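Long-range contact in RNA-dependent RNA Polymerase (Bombyx mori cytoplasmic polyhedrosis virus, PDB 6TZ0), which transcribes and replicates the segmented double-stranded RNA genome of the virus as its RNA-directed RNA polymerase: residues Lys172-Tyr184 against Phe194-Val207. Sequence-based numbering, arbitrary orientation.
Sequences KLLFHKGDEFPFY and FNDKSVASILPTFV
P182 O is gripped by two backbone amides of the other segment, N195 N at 3.0 Å and, on a straighter path (N-H...O 173°), D196 N at 3.1 Å. Both donors approach from the same face of the carbonyl plane, and that of N195 stands well above it. A third, weak bond runs from N195 ND2 to F181 O at 3.4 Å. N195 CG sits in plane at the edge of the Y184 ring, the amide turned 33° from it, with N195 OD1 3.4 Å from Y184 CE1. Y184 and N195 both belong to an ATP-binding site seen in this protein, with no ATP bound to this chain. R37, another residue of that site, lies close to F181.

The frame is a beta hairpin, strands 183-186 and 191-194, within the N-terminal region of the polymerase. F183 and F194 form a non-hydrogen-bonded antiparallel pair and share one face of the sheet, CB of F183 touching CD1 of F194. Beyond the hairpin, a type I turn from D196 to V199 begins the return to helix 206-218.

The F183 ring, its CG lying between the backbone N and the carbonyl carbon (chi1 51°), turns one face to P204, whose CG stands over the ring centre, 3.8 Å from its centroid, a CH-pi contact. L203 CD1 meets the edge of this ring at CE2 and also touches F175 CD1 (3.6 Å), bridging the two phenylalanines. V207 CG2 likewise reaches both, in plane at the F183 edge and obliquely at F175 CE1. F175, at the end of helix 166-175, also brings CZ against F206 CB, while L145 and W146 of helix 145-160 touch both F183 and V207.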
loop_
_atom_site.group_PDB
_atom_site.type_symbol
_atom_site.label_atom_id
_atom_site.label_comp_id
_atom_site.label_asym_id
_atom_site.label_seq_id
_atom_site.Cartn_x
_atom_site.Cartn_y
_atom_site.Cartn_z
ATOM N N LYS A 172 33.027 -9.264 24.030
ATOM C CA LYS A 172 34.226 -8.620 24.557
ATOM C C LYS A 172 35.215 -8.272 23.448
ATOM O O LYS A 172 35.833 -7.204 23.480
ATOM C CB LYS A 172 34.881 -9.510 25.610
ATOM C CG LYS A 172 36.014 -8.831 26.355
ATOM C CD LYS A 172 36.695 -9.764 27.331
ATOM C CE LYS A 172 35.844 -9.999 28.557
ATOM N NZ LYS A 172 36.578 -10.797 29.577
ATOM N N LEU A 173 35.375 -9.141 22.450
ATOM C CA LEU A 173 36.301 -8.837 21.371
ATOM C C LEU A 173 35.767 -7.795 20.403
ATOM O O LEU A 173 36.560 -7.194 19.674
ATOM C CB LEU A 173 36.656 -10.101 20.600
ATOM C CG LEU A 173 37.574 -11.127 21.244
ATOM C CD1 LEU A 173 37.655 -12.352 20.361
ATOM C CD2 LEU A 173 38.945 -10.524 21.455
ATOM N N LEU A 174 34.458 -7.565 20.363
ATOM C CA LEU A 174 33.932 -6.553 19.456
ATOM C C LEU A 174 33.639 -5.217 20.120
ATOM O O LEU A 174 33.690 -4.188 19.443
ATOM C CB LEU A 174 32.657 -7.057 18.769
ATOM C CG LEU A 174 32.796 -8.185 17.744
ATOM C CD1 LEU A 174 31.436 -8.692 17.320
ATOM C CD2 LEU A 174 33.587 -7.722 16.538
ATOM N N PHE A 175 33.339 -5.182 21.420
ATOM C CA PHE A 175 32.806 -3.963 22.006
ATOM C C PHE A 175 33.549 -3.462 23.237
ATOM O O PHE A 175 33.139 -2.447 23.804
ATOM C CB PHE A 175 31.327 -4.159 22.372
ATOM C CG PHE A 175 30.491 -4.654 21.237
ATOM C CD1 PHE A 175 30.158 -3.821 20.188
ATOM C CD2 PHE A 175 30.023 -5.958 21.230
ATOM C CE1 PHE A 175 29.392 -4.283 19.138
ATOM C CE2 PHE A 175 29.254 -6.424 20.186
ATOM C CZ PHE A 175 28.938 -5.585 19.140
ATOM N N HIS A 176 34.612 -4.132 23.678
ATOM C CA HIS A 176 35.364 -3.661 24.842
ATOM C C HIS A 176 36.530 -2.825 24.340
ATOM O O HIS A 176 37.595 -3.338 23.997
ATOM C CB HIS A 176 35.831 -4.822 25.706
ATOM C CG HIS A 176 36.510 -4.398 26.969
ATOM N ND1 HIS A 176 35.839 -3.785 28.004
ATOM C CD2 HIS A 176 37.795 -4.517 27.375
ATOM C CE1 HIS A 176 36.682 -3.534 28.988
ATOM N NE2 HIS A 176 37.876 -3.970 28.633
ATOM N N LYS A 177 36.318 -1.512 24.281
ATOM C CA LYS A 177 37.327 -0.551 23.844
ATOM C C LYS A 177 37.413 0.501 24.947
ATOM O O LYS A 177 36.739 1.531 24.884
ATOM C CB LYS A 177 36.971 0.076 22.494
ATOM C CG LYS A 177 37.489 -0.645 21.252
ATOM C CD LYS A 177 36.765 -1.952 20.981
ATOM C CE LYS A 177 37.413 -2.726 19.858
ATOM N NZ LYS A 177 37.396 -1.957 18.592
ATOM N N GLY A 178 38.236 0.243 25.956
ATOM C CA GLY A 178 38.410 1.187 27.041
ATOM C C GLY A 178 37.565 0.852 28.254
ATOM O O GLY A 178 37.196 -0.299 28.498
ATOM N N ASP A 179 37.259 1.891 29.030
ATOM C CA ASP A 179 36.435 1.760 30.225
ATOM C C ASP A 179 35.051 2.370 30.061
ATOM O O ASP A 179 34.342 2.546 31.055
ATOM C CB ASP A 179 37.140 2.382 31.432
ATOM C CG ASP A 179 38.266 1.513 31.958
ATOM O OD1 ASP A 179 38.166 0.276 31.834
ATOM O OD2 ASP A 179 39.250 2.059 32.495
ATOM N N GLU A 180 34.652 2.700 28.838
ATOM C CA GLU A 180 33.280 3.064 28.523
ATOM C C GLU A 180 32.858 2.333 27.256
ATOM O O GLU A 180 33.660 1.653 26.609
ATOM C CB GLU A 180 33.112 4.577 28.355
ATOM C CG GLU A 180 33.236 5.367 29.639
ATOM C CD GLU A 180 32.976 6.840 29.433
ATOM O OE1 GLU A 180 32.818 7.253 28.266
ATOM O OE2 GLU A 180 32.927 7.583 30.435
ATOM N N PHE A 181 31.583 2.464 26.909
ATOM C CA PHE A 181 31.098 1.886 25.671
ATOM C C PHE A 181 31.658 2.672 24.486
ATOM O O PHE A 181 31.885 3.878 24.591
ATOM C CB PHE A 181 29.571 1.893 25.637
ATOM C CG PHE A 181 28.930 1.013 26.675
ATOM C CD1 PHE A 181 28.953 -0.364 26.549
ATOM C CD2 PHE A 181 28.255 1.569 27.746
ATOM C CE1 PHE A 181 28.347 -1.174 27.492
ATOM C CE2 PHE A 181 27.645 0.766 28.690
ATOM C CZ PHE A 181 27.692 -0.607 28.561
ATOM N N PRO A 182 31.912 2.006 23.352
ATOM C CA PRO A 182 32.516 2.710 22.204
ATOM C C PRO A 182 31.601 3.727 21.548
ATOM O O PRO A 182 32.085 4.557 20.771
ATOM C CB PRO A 182 32.847 1.573 21.230
ATOM C CG PRO A 182 32.894 0.354 22.067
ATOM C CD PRO A 182 31.865 0.554 23.126
ATOM N N PHE A 183 30.308 3.686 21.837
ATOM C CA PHE A 183 29.332 4.606 21.279
ATOM C C PHE A 183 28.122 4.603 22.198
ATOM O O PHE A 183 28.020 3.784 23.114
ATOM C CB PHE A 183 28.956 4.226 19.838
ATOM C CG PHE A 183 28.557 2.785 19.674
ATOM C CD1 PHE A 183 27.255 2.372 19.892
ATOM C CD2 PHE A 183 29.495 1.841 19.300
ATOM C CE1 PHE A 183 26.904 1.054 19.755
ATOM C CE2 PHE A 183 29.141 0.521 19.162
ATOM C CZ PHE A 183 27.848 0.129 19.392
ATOM N N TYR A 184 27.202 5.519 21.932
ATOM C CA TYR A 184 25.926 5.560 22.634
ATOM C C TYR A 184 24.951 6.343 21.772
ATOM O O TYR A 184 25.340 7.020 20.820
ATOM C CB TYR A 184 26.062 6.178 24.033
ATOM C CG TYR A 184 26.461 7.636 24.057
ATOM C CD1 TYR A 184 27.797 8.014 23.969
ATOM C CD2 TYR A 184 25.508 8.631 24.221
ATOM C CE1 TYR A 184 28.164 9.335 24.000
ATOM C CE2 TYR A 184 25.866 9.957 24.255
ATOM C CZ TYR A 184 27.195 10.304 24.146
ATOM O OH TYR A 184 27.556 11.629 24.185
ATOM N N PHE A 194 29.458 8.573 18.731
ATOM C CA PHE A 194 30.637 7.739 18.922
ATOM C C PHE A 194 31.548 8.354 19.975
ATOM O O PHE A 194 31.786 9.564 19.967
ATOM C CB PHE A 194 31.399 7.579 17.608
ATOM C CG PHE A 194 30.692 6.736 16.595
ATOM C CD1 PHE A 194 30.870 5.364 16.566
ATOM C CD2 PHE A 194 29.827 7.315 15.684
ATOM C CE1 PHE A 194 30.210 4.588 15.630
ATOM C CE2 PHE A 194 29.163 6.549 14.755
ATOM C CZ PHE A 194 29.357 5.185 14.727
ATOM N N ASN A 195 32.051 7.519 20.881
ATOM C CA ASN A 195 33.101 7.944 21.797
ATOM C C ASN A 195 34.485 7.586 21.278
ATOM O O ASN A 195 35.401 8.411 21.336
ATOM C CB ASN A 195 32.897 7.325 23.178
ATOM C CG ASN A 195 31.748 7.945 23.927
ATOM O OD1 ASN A 195 31.551 9.156 23.892
ATOM N ND2 ASN A 195 30.982 7.116 24.623
ATOM N N ASP A 196 34.654 6.367 20.775
ATOM C CA ASP A 196 35.905 5.915 20.178
ATOM C C ASP A 196 35.801 6.082 18.669
ATOM O O ASP A 196 35.013 5.393 18.018
ATOM C CB ASP A 196 36.185 4.462 20.545
ATOM C CG ASP A 196 36.510 4.285 22.009
ATOM O OD1 ASP A 196 37.150 5.183 22.596
ATOM O OD2 ASP A 196 36.103 3.258 22.586
ATOM N N LYS A 197 36.596 6.993 18.110
ATOM C CA LYS A 197 36.579 7.211 16.670
ATOM C C LYS A 197 37.341 6.141 15.905
ATOM O O LYS A 197 37.241 6.089 14.676
ATOM C CB LYS A 197 37.167 8.580 16.335
ATOM C CG LYS A 197 36.450 9.752 16.973
ATOM C CD LYS A 197 35.047 9.905 16.439
ATOM C CE LYS A 197 34.427 11.210 16.915
ATOM N NZ LYS A 197 34.158 11.212 18.377
ATOM N N SER A 198 38.091 5.285 16.598
ATOM C CA SER A 198 38.899 4.284 15.911
ATOM C C SER A 198 38.086 3.040 15.570
ATOM O O SER A 198 38.595 2.122 14.919
ATOM C CB SER A 198 40.104 3.919 16.773
ATOM O OG SER A 198 39.683 3.332 17.990
ATOM N N VAL A 199 36.820 2.996 15.989
ATOM C CA VAL A 199 36.018 1.798 15.803
ATOM C C VAL A 199 35.387 1.826 14.408
ATOM O O VAL A 199 35.354 2.866 13.739
ATOM C CB VAL A 199 34.967 1.711 16.925
ATOM C CG1 VAL A 199 33.765 2.604 16.645
ATOM C CG2 VAL A 199 34.574 0.280 17.224
ATOM N N ALA A 200 34.908 0.668 13.953
ATOM C CA ALA A 200 34.362 0.541 12.608
ATOM C C ALA A 200 33.000 1.210 12.485
ATOM O O ALA A 200 32.352 1.546 13.476
ATOM C CB ALA A 200 34.240 -0.928 12.214
ATOM N N SER A 201 32.565 1.389 11.238
ATOM C CA SER A 201 31.334 2.127 10.975
ATOM C C SER A 201 30.104 1.243 11.124
ATOM O O SER A 201 29.069 1.690 11.629
ATOM C CB SER A 201 31.391 2.730 9.578
ATOM O OG SER A 201 31.494 1.705 8.611
ATOM N N ILE A 202 30.197 -0.019 10.692
ATOM C CA ILE A 202 29.072 -0.953 10.774
ATOM C C ILE A 202 28.966 -1.595 12.148
ATOM O O ILE A 202 28.049 -2.387 12.400
ATOM C CB ILE A 202 29.257 -1.963 9.621
ATOM C CG1 ILE A 202 27.952 -2.687 9.270
ATOM C CG2 ILE A 202 30.346 -2.955 9.979
ATOM C CD1 ILE A 202 26.830 -1.777 8.846
ATOM N N LEU A 203 29.856 -1.233 13.062
ATOM C CA LEU A 203 29.918 -1.874 14.372
ATOM C C LEU A 203 28.699 -1.668 15.284
ATOM O O LEU A 203 28.426 -2.578 16.085
ATOM C CB LEU A 203 31.228 -1.427 15.036
ATOM C CG LEU A 203 31.901 -2.144 16.206
ATOM C CD1 LEU A 203 31.378 -1.702 17.539
ATOM C CD2 LEU A 203 31.756 -3.646 16.049
ATOM N N PRO A 204 27.935 -0.556 15.247
ATOM C CA PRO A 204 26.707 -0.532 16.073
ATOM C C PRO A 204 25.572 -1.445 15.624
ATOM O O PRO A 204 24.575 -1.551 16.346
ATOM C CB PRO A 204 26.287 0.941 16.026
ATOM C CG PRO A 204 27.515 1.655 15.843
ATOM C CD PRO A 204 28.339 0.830 14.929
ATOM N N THR A 205 25.663 -2.094 14.462
ATOM C CA THR A 205 24.627 -3.056 14.095
ATOM C C THR A 205 24.909 -4.426 14.697
ATOM O O THR A 205 24.017 -5.281 14.779
ATOM C CB THR A 205 24.509 -3.161 12.578
ATOM O OG1 THR A 205 25.757 -3.597 12.033
ATOM C CG2 THR A 205 24.143 -1.820 11.982
ATOM N N PHE A 206 26.142 -4.657 15.136
ATOM C CA PHE A 206 26.481 -5.971 15.657
ATOM C C PHE A 206 26.001 -6.188 17.072
ATOM O O PHE A 206 25.961 -7.335 17.518
ATOM C CB PHE A 206 27.972 -6.207 15.557
ATOM C CG PHE A 206 28.395 -6.494 14.186
ATOM C CD1 PHE A 206 28.204 -7.757 13.659
ATOM C CD2 PHE A 206 28.915 -5.502 13.391
ATOM C CE1 PHE A 206 28.556 -8.030 12.377
ATOM C CE2 PHE A 206 29.272 -5.772 12.107
ATOM C CZ PHE A 206 29.088 -7.037 11.605
ATOM N N VAL A 207 25.600 -5.131 17.772
ATOM C CA VAL A 207 24.866 -5.313 19.017
ATOM C C VAL A 207 23.545 -6.013 18.737
ATOM O O VAL A 207 23.180 -6.983 19.412
ATOM C CB VAL A 207 24.663 -3.955 19.708
ATOM C CG1 VAL A 207 23.891 -4.118 21.005
ATOM C CG2 VAL A 207 25.995 -3.297 19.953
#